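Local coordinates for protein transcriptional regulator, MarR family (Silicibacter pomeroyi DSS-3, PDB 3BJ6) that probably binds DNA as a two-chain winged helix-turn-helix regulator of transcription, at residues R31-E36 with T109-D114; Q42-E47 with L64-Q69; G82-R87 with H96-T101. One frame throughout, in Å; residues are numbered along the deposited sequence. Where two conformers were deposited one is given.

Interaction 1: R31-E36 with T109-D114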
loop_
_atom_site.group_PDB
_atom_site.type_symbol
_atom_site.label_atom_id
_atom_site.label_comp_id
_atom_site.label_asym_id
_atom_site.label_seq_id
_atom_site.Cartn_x
_atom_site.Cartn_y
_atom_site.Cartn_z
ATOM N N ARG A 31 4.042 1.868 -16.580
ATOM C CA ARG A 31 4.994 1.709 -17.676
ATOM C C ARG A 31 4.524 0.667 -18.685
ATOM O O ARG A 31 4.603 0.886 -19.897
ATOM C CB ARG A 31 6.399 1.384 -17.147
ATOM C CG ARG A 31 7.125 2.601 -16.582
ATOM C CD ARG A 31 7.690 3.492 -17.718
ATOM N NE ARG A 31 6.690 4.392 -18.278
ATOM C CZ ARG A 31 6.773 5.040 -19.441
ATOM N NH1 ARG A 31 7.791 4.882 -20.259
ATOM N NH2 ARG A 31 5.781 5.823 -19.791
ATOM N N GLY A 32 4.017 -0.454 -18.179
ATOM C CA GLY A 32 3.480 -1.510 -19.037
ATOM C C GLY A 32 2.167 -1.123 -19.699
ATOM O O GLY A 32 1.955 -1.379 -20.897
ATOM N N THR A 33 1.271 -0.483 -18.951
ATOM C CA THR A 33 -0.028 -0.145 -19.520
ATOM C C THR A 33 0.089 0.915 -20.616
ATOM O O THR A 33 -0.644 0.855 -21.612
ATOM C CB THR A 33 -1.053 0.298 -18.465
ATOM O OG1 THR A 33 -0.681 1.580 -17.884
ATOM C CG2 THR A 33 -1.208 -0.752 -17.397
ATOM N N LEU A 34 0.972 1.914 -20.438
ATOM C CA LEU A 34 1.051 2.980 -21.439
ATOM C C LEU A 34 1.609 2.459 -22.786
ATOM O O LEU A 34 1.321 3.020 -23.858
ATOM C CB LEU A 34 1.894 4.166 -20.937
ATOM C CG LEU A 34 1.282 5.007 -19.788
ATOM C CD1 LEU A 34 2.324 6.066 -19.313
ATOM C CD2 LEU A 34 -0.021 5.674 -20.178
ATOM N N ARG A 35 2.408 1.406 -22.739
ATOM C CA ARG A 35 2.869 0.743 -23.983
ATOM C C ARG A 35 1.695 0.221 -24.803
ATOM O O ARG A 35 1.764 0.196 -26.030
ATOM C CB ARG A 35 3.834 -0.393 -23.667
ATOM C CG ARG A 35 5.284 0.074 -23.722
ATOM C CD ARG A 35 6.280 -1.040 -23.408
ATOM N NE ARG A 35 6.745 -1.823 -24.563
ATOM C CZ ARG A 35 7.818 -1.544 -25.299
ATOM N NH1 ARG A 35 8.552 -0.446 -25.068
ATOM N NH2 ARG A 35 8.165 -2.372 -26.274
ATOM N N GLU A 36 0.610 -0.184 -24.127
ATOM C CA GLU A 36 -0.635 -0.596 -24.838
ATOM C C GLU A 36 -1.673 0.510 -24.929
ATOM O O GLU A 36 -2.846 0.256 -25.243
ATOM C CB GLU A 36 -1.247 -1.836 -24.155
ATOM C CG GLU A 36 -0.276 -3.025 -24.131
ATOM C CD GLU A 36 -0.014 -3.631 -25.524
ATOM O OE1 GLU A 36 1.070 -4.214 -25.710
ATOM O OE2 GLU A 36 -0.879 -3.531 -26.420
ATOM N N THR A 109 -4.943 -8.734 -22.303
ATOM C CA THR A 109 -4.163 -9.960 -22.480
ATOM C C THR A 109 -2.684 -9.645 -22.584
ATOM O O THR A 109 -1.853 -10.316 -21.955
ATOM C CB THR A 109 -4.615 -10.733 -23.742
ATOM O OG1 THR A 109 -5.994 -11.091 -23.580
ATOM C CG2 THR A 109 -3.815 -12.008 -23.955
ATOM N N ALA A 110 -2.365 -8.648 -23.405
ATOM C CA ALA A 110 -0.978 -8.225 -23.618
ATOM C C ALA A 110 -0.378 -7.675 -22.330
ATOM O O ALA A 110 0.750 -8.018 -21.958
ATOM C CB ALA A 110 -0.882 -7.176 -24.752
ATOM N N ILE A 111 -1.124 -6.833 -21.636
ATOM C CA ILE A 111 -0.633 -6.273 -20.374
ATOM C C ILE A 111 -0.317 -7.390 -19.348
ATOM O O ILE A 111 0.762 -7.418 -18.729
ATOM C CB ILE A 111 -1.667 -5.242 -19.802
ATOM C CG1 ILE A 111 -1.687 -3.961 -20.674
ATOM C CG2 ILE A 111 -1.334 -4.893 -18.336
ATOM C CD1 ILE A 111 -2.892 -2.980 -20.375
ATOM N N ARG A 112 -1.254 -8.318 -19.206
ATOM C CA ARG A 112 -1.121 -9.419 -18.249
ATOM C C ARG A 112 0.053 -10.330 -18.581
ATOM O O ARG A 112 0.762 -10.742 -17.681
ATOM C CB ARG A 112 -2.433 -10.208 -18.142
ATOM C CG ARG A 112 -3.591 -9.357 -17.528
ATOM C CD ARG A 112 -3.301 -8.854 -16.074
ATOM N NE ARG A 112 -3.259 -10.024 -15.211
ATOM C CZ ARG A 112 -2.233 -10.400 -14.452
ATOM N NH1 ARG A 112 -2.342 -11.538 -13.771
ATOM N NH2 ARG A 112 -1.121 -9.655 -14.342
ATOM N N ALA A 113 0.276 -10.609 -19.870
ATOM C CA ALA A 113 1.387 -11.467 -20.292
ATOM C C ALA A 113 2.699 -10.801 -19.924
ATOM O O ALA A 113 3.613 -11.458 -19.432
ATOM C CB ALA A 113 1.333 -11.741 -21.798
ATOM N N ASP A 114 2.788 -9.494 -20.147
ATOM C CA ASP A 114 4.003 -8.747 -19.828
ATOM C C ASP A 114 4.269 -8.710 -18.305
ATOM O O ASP A 114 5.384 -8.927 -17.857
ATOM C CB ASP A 114 3.871 -7.323 -20.397
ATOM C CG ASP A 114 5.040 -6.435 -20.018
ATOM O OD1 ASP A 114 6.190 -6.875 -20.197
ATOM O OD2 ASP A 114 4.811 -5.294 -19.561
HETATM O O HOH W 1 2.452 -3.986 -21.523
#
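Gly32 O accepts a hydrogen bond from a water oxygen 2.7 Å away, and the same water donates weakly to Asp114 OD2, at 3.3 Å from the water oxygen, so one water links the backbone carbonyl of Gly32 to the Asp114 carboxylate. Gly32 also brings its bare CA toward Asp114, where a CB would point at the carboxylate and probably crowd OD2; the other oxygen, Asp114 OD1, is engaged by Lys118 in a salt bridge. Helix 18-35 packs here against helix 102-123, the one that follows the wing hairpin in this MarR-type winged-helix fold, with local axes 9.5 Å apart at 146°. Ile111 carries the apolar contact: its CD1 lies 4.1 Å from Thr33 CG2, while Thr33 OG1 turns to the carbonyls of Glu30 and Val38. Glu36 slides past Ile111 in the opposite direction, CG being 3.8 Å from Ile111 CG1. A bend at chi2 (-69°) carries its carboxylate over to Ala110, with OE1 3.7 Å from Ala110 CB. Putting an alanine at Glu36 would probably open a gap beside Ala110 CB and Ile111 CG1, which lose the carboxylate and CG. From the same helix, Arg112 makes a cation-pi contact with Tyr12 of the second subunit.

Interaction 2: Q42-E47 with L64-Q69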
loop_
_atom_site.group_PDB
_atom_site.type_symbol
_atom_site.label_atom_id
_atom_site.label_comp_id
_atom_site.label_asym_id
_atom_site.label_seq_id
_atom_site.Cartn_x
_atom_site.Cartn_y
_atom_site.Cartn_z
ATOM N N GLN A 42 -7.491 2.523 -16.126
ATOM C CA GLN A 42 -8.141 1.817 -17.233
ATOM C C GLN A 42 -7.854 0.304 -17.242
ATOM O O GLN A 42 -8.765 -0.493 -17.441
ATOM C CB GLN A 42 -7.771 2.457 -18.579
ATOM C CG GLN A 42 -8.297 3.910 -18.700
ATOM C CD GLN A 42 -7.581 4.711 -19.814
ATOM O OE1 GLN A 42 -6.708 4.193 -20.513
ATOM N NE2 GLN A 42 -7.947 5.995 -19.953
ATOM N N ARG A 43 -6.586 -0.077 -17.020
ATOM C CA ARG A 43 -6.194 -1.468 -16.831
ATOM C C ARG A 43 -7.043 -2.149 -15.749
ATOM O O ARG A 43 -7.457 -3.261 -15.945
ATOM C CB ARG A 43 -4.712 -1.538 -16.439
ATOM C CG ARG A 43 -4.198 -2.935 -16.087
ATOM C CD ARG A 43 -3.000 -2.870 -15.125
ATOM N NE ARG A 43 -2.647 -4.242 -14.712
ATOM C CZ ARG A 43 -3.325 -4.977 -13.833
ATOM N NH1 ARG A 43 -4.394 -4.484 -13.206
ATOM N NH2 ARG A 43 -2.922 -6.214 -13.579
ATOM N N ALA A 44 -7.252 -1.500 -14.600
ATOM C CA ALA A 44 -8.009 -2.108 -13.489
ATOM C C ALA A 44 -9.428 -2.468 -13.978
ATOM O O ALA A 44 -9.929 -3.559 -13.700
ATOM C CB ALA A 44 -8.100 -1.118 -12.284
ATOM N N ILE A 45 -10.057 -1.562 -14.720
ATOM C CA ILE A 45 -11.415 -1.815 -15.260
ATOM C C ILE A 45 -11.396 -2.927 -16.326
ATOM O O ILE A 45 -12.272 -3.799 -16.322
ATOM C CB ILE A 45 -12.103 -0.511 -15.778
ATOM C CG1 ILE A 45 -12.830 0.207 -14.610
ATOM C CG2 ILE A 45 -13.150 -0.782 -16.874
ATOM C CD1 ILE A 45 -11.896 0.680 -13.562
ATOM N N LEU A 46 -10.415 -2.904 -17.242
ATOM C CA LEU A 46 -10.310 -3.989 -18.234
ATOM C C LEU A 46 -10.110 -5.334 -17.554
ATOM O O LEU A 46 -10.683 -6.358 -17.956
ATOM C CB LEU A 46 -9.166 -3.713 -19.245
ATOM C CG LEU A 46 -9.274 -2.379 -20.020
ATOM C CD1 LEU A 46 -8.016 -2.176 -20.914
ATOM C CD2 LEU A 46 -10.554 -2.351 -20.881
ATOM N N GLU A 47 -9.278 -5.353 -16.525
ATOM C CA GLU A 47 -9.042 -6.605 -15.796
ATOM C C GLU A 47 -10.317 -7.065 -15.125
ATOM O O GLU A 47 -10.663 -8.229 -15.224
ATOM C CB GLU A 47 -7.906 -6.467 -14.776
ATOM C CG GLU A 47 -7.718 -7.724 -13.907
ATOM C CD GLU A 47 -6.582 -7.593 -12.862
ATOM O OE1 GLU A 47 -6.373 -6.482 -12.292
ATOM O OE2 GLU A 47 -5.951 -8.631 -12.572
ATOM N N LEU A 64 -13.612 -4.249 -7.334
ATOM C CA LEU A 64 -12.342 -3.529 -7.346
ATOM C C LEU A 64 -12.147 -2.666 -6.077
ATOM O O LEU A 64 -11.081 -2.069 -5.891
ATOM C CB LEU A 64 -12.280 -2.610 -8.582
ATOM C CG LEU A 64 -12.403 -3.335 -9.927
ATOM C CD1 LEU A 64 -12.376 -2.365 -11.106
ATOM C CD2 LEU A 64 -11.286 -4.323 -10.058
ATOM N N GLN A 65 -13.186 -2.580 -5.244
ATOM C CA GLN A 65 -13.195 -1.716 -4.049
ATOM C C GLN A 65 -12.837 -0.270 -4.398
ATOM O O GLN A 65 -11.932 0.341 -3.806
ATOM C CB GLN A 65 -12.294 -2.299 -2.931
ATOM C CG GLN A 65 -12.827 -3.631 -2.377
ATOM C CD GLN A 65 -12.097 -4.108 -1.122
ATOM O OE1 GLN A 65 -10.919 -4.533 -1.162
ATOM N NE2 GLN A 65 -12.808 -4.055 0.011
HETATM N N MSE A 66 -13.534 0.255 -5.405
HETATM C CA MSE A 66 -13.329 1.606 -5.884
HETATM C C MSE A 66 -14.670 2.371 -5.824
HETATM O O MSE A 66 -15.729 1.778 -5.913
HETATM C CB MSE A 66 -12.758 1.589 -7.311
HETATM C CG MSE A 66 -11.253 1.292 -7.387
HETATM SE SE MSE A 66 -10.565 0.914 -9.205
HETATM C CE MSE A 66 -12.002 1.619 -10.218
ATOM N N LYS A 67 -14.590 3.679 -5.674
ATOM C CA LYS A 67 -15.752 4.542 -5.559
ATOM C C LYS A 67 -16.491 4.642 -6.889
ATOM O O LYS A 67 -15.886 4.529 -7.956
ATOM C CB LYS A 67 -15.298 5.939 -5.089
ATOM C CG LYS A 67 -14.766 5.926 -3.635
ATOM C CD LYS A 67 -14.271 7.307 -3.182
ATOM C CE LYS A 67 -13.903 7.270 -1.693
ATOM N NZ LYS A 67 -13.204 8.531 -1.298
ATOM N N ARG A 68 -17.795 4.879 -6.826
ATOM C CA ARG A 68 -18.566 4.869 -8.036
ATOM C C ARG A 68 -18.079 5.965 -9.016
ATOM O O ARG A 68 -18.093 5.764 -10.215
ATOM C CB ARG A 68 -20.056 4.996 -7.725
ATOM C CG ARG A 68 -20.559 6.379 -7.782
ATOM C CD ARG A 68 -21.750 6.431 -8.664
ATOM N NE ARG A 68 -22.880 6.825 -7.854
ATOM C CZ ARG A 68 -23.981 7.420 -8.310
ATOM N NH1 ARG A 68 -24.137 7.695 -9.608
ATOM N NH2 ARG A 68 -24.933 7.736 -7.450
ATOM N N GLN A 69 -17.653 7.108 -8.479
ATOM C CA GLN A 69 -17.211 8.247 -9.295
ATOM C C GLN A 69 -15.993 7.851 -10.131
ATOM O O GLN A 69 -15.876 8.200 -11.314
ATOM C CB GLN A 69 -16.881 9.436 -8.386
ATOM C CG GLN A 69 -16.171 10.614 -9.052
ATOM C CD GLN A 69 -15.803 11.717 -8.060
ATOM O OE1 GLN A 69 -16.659 12.502 -7.636
ATOM N NE2 GLN A 69 -14.525 11.785 -7.696
#
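Ile45 CD1 meets two side chains of the segment 64-69, and this is where the contact is tight. The methyl CE of Met66, present as selenomethionine, lies only 3.5 Å from Ile45 CD1, closer than carbons usually pack. The Met66 chain runs extended as far as SE and then turns sharply, its last torsion, chi3, standing at 17°; this bend brings CE in to Ile45. Leu64 adds a second contact, crossing Ile45 at about a right angle with its CD1 3.9 Å from Ile45 CD1. The same Leu64 CD1 rests 3.8 Å from Ala44 O, a backbone carbonyl of helix 40-51.

The Met66 contact with Ala44 is slacker, SE lying 4.4 Å from Ala44 CB, and beyond Met66 the side chains of Lys67 and Arg68 turn to exposed positions and take no part. The intervening turn is nonetheless well defined. Gln65, with positive phi, closes helix 57-64 in a Schellman motif, and Lys67 stands at the N-cap position of helix 68-80, probably the DNA-recognition helix, as in other MarR proteins. Leu64 and Met66, flanking Gln65, set this turn of the helix-turn-helix against helix 40-51, while Arg19 of the second subunit hydrogen-bonds the carbonyls of Leu64 and Gln65.

Ile45 continues onto Ile74 and Leu75 of helix 68-80, where Ile71 also meets Met66, while Arg43 and Leu46, on another side of helix 40-51, pack on Ile108 of helix 102-123.

Interaction 3: G82-R87 with H96-T101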
loop_
_atom_site.group_PDB
_atom_site.type_symbol
_atom_site.label_atom_id
_atom_site.label_comp_id
_atom_site.label_asym_id
_atom_site.label_seq_id
_atom_site.Cartn_x
_atom_site.Cartn_y
_atom_site.Cartn_z
ATOM N N GLY A 82 -13.057 2.633 -27.332
ATOM C CA GLY A 82 -13.516 1.446 -28.061
ATOM C C GLY A 82 -13.055 0.116 -27.455
ATOM O O GLY A 82 -12.943 -0.897 -28.169
ATOM N N LEU A 83 -12.807 0.108 -26.145
ATOM C CA LEU A 83 -12.258 -1.076 -25.465
ATOM C C LEU A 83 -13.297 -1.887 -24.695
ATOM O O LEU A 83 -13.053 -3.052 -24.349
ATOM C CB LEU A 83 -11.093 -0.683 -24.530
ATOM C CG LEU A 83 -10.005 0.194 -25.171
ATOM C CD1 LEU A 83 -8.896 0.542 -24.153
ATOM C CD2 LEU A 83 -9.388 -0.541 -26.395
ATOM N N ILE A 84 -14.434 -1.261 -24.392
ATOM C CA ILE A 84 -15.573 -1.965 -23.819
ATOM C C ILE A 84 -16.820 -1.500 -24.576
ATOM O O ILE A 84 -16.805 -0.473 -25.244
ATOM C CB ILE A 84 -15.731 -1.707 -22.289
ATOM C CG1 ILE A 84 -16.241 -0.275 -21.992
ATOM C CG2 ILE A 84 -14.411 -2.048 -21.535
ATOM C CD1 ILE A 84 -16.672 -0.057 -20.477
ATOM N N GLU A 85 -17.898 -2.261 -24.442
ATOM C CA GLU A 85 -19.187 -1.890 -24.993
ATOM C C GLU A 85 -20.252 -2.162 -23.934
ATOM O O GLU A 85 -20.046 -2.963 -23.001
ATOM C CB GLU A 85 -19.466 -2.689 -26.269
ATOM C CG GLU A 85 -19.684 -4.167 -25.968
ATOM C CD GLU A 85 -19.836 -5.009 -27.224
ATOM O OE1 GLU A 85 -20.743 -5.860 -27.254
ATOM O OE2 GLU A 85 -19.067 -4.809 -28.181
ATOM N N ARG A 86 -21.366 -1.453 -24.052
ATOM C CA ARG A 86 -22.490 -1.612 -23.133
ATOM C C ARG A 86 -23.564 -2.395 -23.890
ATOM O O ARG A 86 -23.862 -2.079 -25.045
ATOM C CB ARG A 86 -23.016 -0.254 -22.626
ATOM C CG ARG A 86 -24.265 -0.345 -21.693
ATOM C CD ARG A 86 -24.914 1.037 -21.384
ATOM N NE ARG A 86 -25.255 1.783 -22.621
ATOM C CZ ARG A 86 -26.329 1.562 -23.374
ATOM N NH1 ARG A 86 -27.215 0.626 -23.050
ATOM N NH2 ARG A 86 -26.514 2.282 -24.460
ATOM N N ARG A 87 -24.126 -3.417 -23.257
ATOM C CA ARG A 87 -25.266 -4.111 -23.845
ATOM C C ARG A 87 -26.530 -3.854 -23.037
ATOM O O ARG A 87 -26.431 -3.533 -21.846
ATOM C CB ARG A 87 -24.974 -5.606 -24.019
ATOM C CG ARG A 87 -23.697 -5.861 -24.822
ATOM C CD ARG A 87 -23.404 -7.362 -24.952
ATOM N NE ARG A 87 -22.083 -7.573 -25.545
ATOM C CZ ARG A 87 -21.411 -8.724 -25.543
ATOM N NH1 ARG A 87 -20.200 -8.770 -26.097
ATOM N NH2 ARG A 87 -21.935 -9.813 -25.002
ATOM N N HIS A 96 -26.815 -1.092 -16.361
ATOM C CA HIS A 96 -26.038 -1.214 -17.611
ATOM C C HIS A 96 -24.977 -2.271 -17.403
ATOM O O HIS A 96 -24.308 -2.294 -16.364
ATOM C CB HIS A 96 -25.398 0.129 -18.026
ATOM C CG HIS A 96 -26.271 1.326 -17.759
ATOM N ND1 HIS A 96 -27.581 1.409 -18.198
ATOM C CD2 HIS A 96 -26.021 2.487 -17.108
ATOM C CE1 HIS A 96 -28.102 2.566 -17.819
ATOM N NE2 HIS A 96 -27.179 3.234 -17.146
ATOM N N ARG A 97 -24.816 -3.134 -18.394
ATOM C CA ARG A 97 -23.852 -4.218 -18.314
ATOM C C ARG A 97 -22.797 -4.079 -19.397
ATOM O O ARG A 97 -23.107 -3.776 -20.557
ATOM C CB ARG A 97 -24.569 -5.565 -18.398
ATOM C CG ARG A 97 -25.422 -5.875 -17.155
ATOM C CD ARG A 97 -25.726 -7.366 -17.049
ATOM N NE ARG A 97 -26.479 -7.639 -15.832
ATOM C CZ ARG A 97 -25.945 -7.948 -14.647
ATOM N NH1 ARG A 97 -24.611 -8.061 -14.480
ATOM N NH2 ARG A 97 -26.763 -8.141 -13.628
ATOM N N TYR A 98 -21.549 -4.326 -19.016
ATOM C CA TYR A 98 -20.408 -4.050 -19.890
ATOM C C TYR A 98 -19.577 -5.271 -20.239
ATOM O O TYR A 98 -19.398 -6.155 -19.401
ATOM C CB TYR A 98 -19.457 -3.030 -19.236
ATOM C CG TYR A 98 -20.137 -1.734 -18.938
ATOM C CD1 TYR A 98 -20.203 -0.723 -19.905
ATOM C CD2 TYR A 98 -20.778 -1.529 -17.695
ATOM C CE1 TYR A 98 -20.837 0.477 -19.646
ATOM C CE2 TYR A 98 -21.430 -0.327 -17.425
ATOM C CZ TYR A 98 -21.451 0.655 -18.403
ATOM O OH TYR A 98 -22.076 1.836 -18.128
ATOM N N TRP A 99 -19.022 -5.253 -21.453
ATOM C CA TRP A 99 -18.157 -6.318 -21.948
ATOM C C TRP A 99 -16.941 -5.747 -22.620
ATOM O O TRP A 99 -17.056 -4.750 -23.311
ATOM C CB TRP A 99 -18.891 -7.148 -23.004
ATOM C CG TRP A 99 -19.818 -8.227 -22.443
ATOM C CD1 TRP A 99 -19.550 -9.557 -22.324
ATOM C CD2 TRP A 99 -21.147 -8.045 -21.980
ATOM N NE1 TRP A 99 -20.632 -10.225 -21.796
ATOM C CE2 TRP A 99 -21.634 -9.315 -21.582
ATOM C CE3 TRP A 99 -21.979 -6.931 -21.844
ATOM C CZ2 TRP A 99 -22.920 -9.498 -21.065
ATOM C CZ3 TRP A 99 -23.245 -7.116 -21.342
ATOM C CH2 TRP A 99 -23.707 -8.385 -20.947
ATOM N N LEU A 100 -15.796 -6.415 -22.500
ATOM C CA LEU A 100 -14.637 -6.060 -23.324
ATOM C C LEU A 100 -14.983 -6.201 -24.820
ATOM O O LEU A 100 -15.744 -7.109 -25.204
ATOM C CB LEU A 100 -13.448 -6.983 -23.010
ATOM C CG LEU A 100 -12.828 -6.829 -21.610
ATOM C CD1 LEU A 100 -11.924 -8.004 -21.292
ATOM C CD2 LEU A 100 -12.052 -5.492 -21.515
ATOM N N THR A 101 -14.440 -5.303 -25.645
ATOM C CA THR A 101 -14.448 -5.514 -27.093
ATOM C C THR A 101 -13.219 -6.372 -27.443
ATOM O O THR A 101 -12.361 -6.587 -26.578
ATOM C CB THR A 101 -14.343 -4.184 -27.851
ATOM O OG1 THR A 101 -13.110 -3.534 -27.499
ATOM C CG2 THR A 101 -15.523 -3.276 -27.543
#
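Arg87 lays its guanidinium flat on one face of the Trp99 indole, with centres 3.6 Å apart and planes only 7° from parallel. CZ sits over the five-membered ring, a cation-pi contact, and CD over the six-membered ring, a CH-pi contact 3.7 Å from CD to that ring's centroid. The Arg87 chain is extended from CG to NE, which carries it across the indole. At the edge of the guanidinium, in its plane, comes the carboxylate of Glu85: Arg87 NE donates to Glu85 OE1 over 2.8 Å at 158°, approaching the anti side, and NH1 adds a weaker bond to the same oxygen.

These three side chains share a face of an antiparallel hairpin, the wing of the winged-helix fold. Glu85 and Trp99 form a hydrogen-bonded pair, Glu85 N to Trp99 O and Trp99 N to Glu85 O both measuring 2.9 Å. On the face that carries Arg86 and Tyr98, Ile84 CD1 reaches to 3.6 Å from Tyr98 CD1, and Ile84 goes on to pack against helices 40-51 and 68-80. At the base, Thr101 OG1 donates to Gly82 O over 2.7 Å and caps Gly104 N of the following helix, so one hydroxyl links the Schellman turn at Gly82 to the N-terminus of helix 102-123.

With a ring against one face and a carboxylate at its edge, the Arg87 guanidinium is probably restrained from turning, and Glu85 probably offsets part of its charge on this exposed surface.

How the interactions relate
The three contacts belong to one MarR-type chain fold but differ in chemistry with their place in it. Interactions 1 and 2 are partly buried, and Arg43 joins them: its CD lies 3.6 Å from Thr33 CG2, while helix 40-51, on which it sits, carries Ile45 into interaction 2. Both also touch the second subunit. Interaction 3 lies on the surface and is untouched by the other chain. It packs on segment 42-47 through Leu46, whose CD2 is 3.5 Å from Leu100 CD2. Water and mixed polar-apolar edges mark interaction 1, mainly apolar contacts mark interaction 2, and backbone bonds with charge and ring stacking mark the wing.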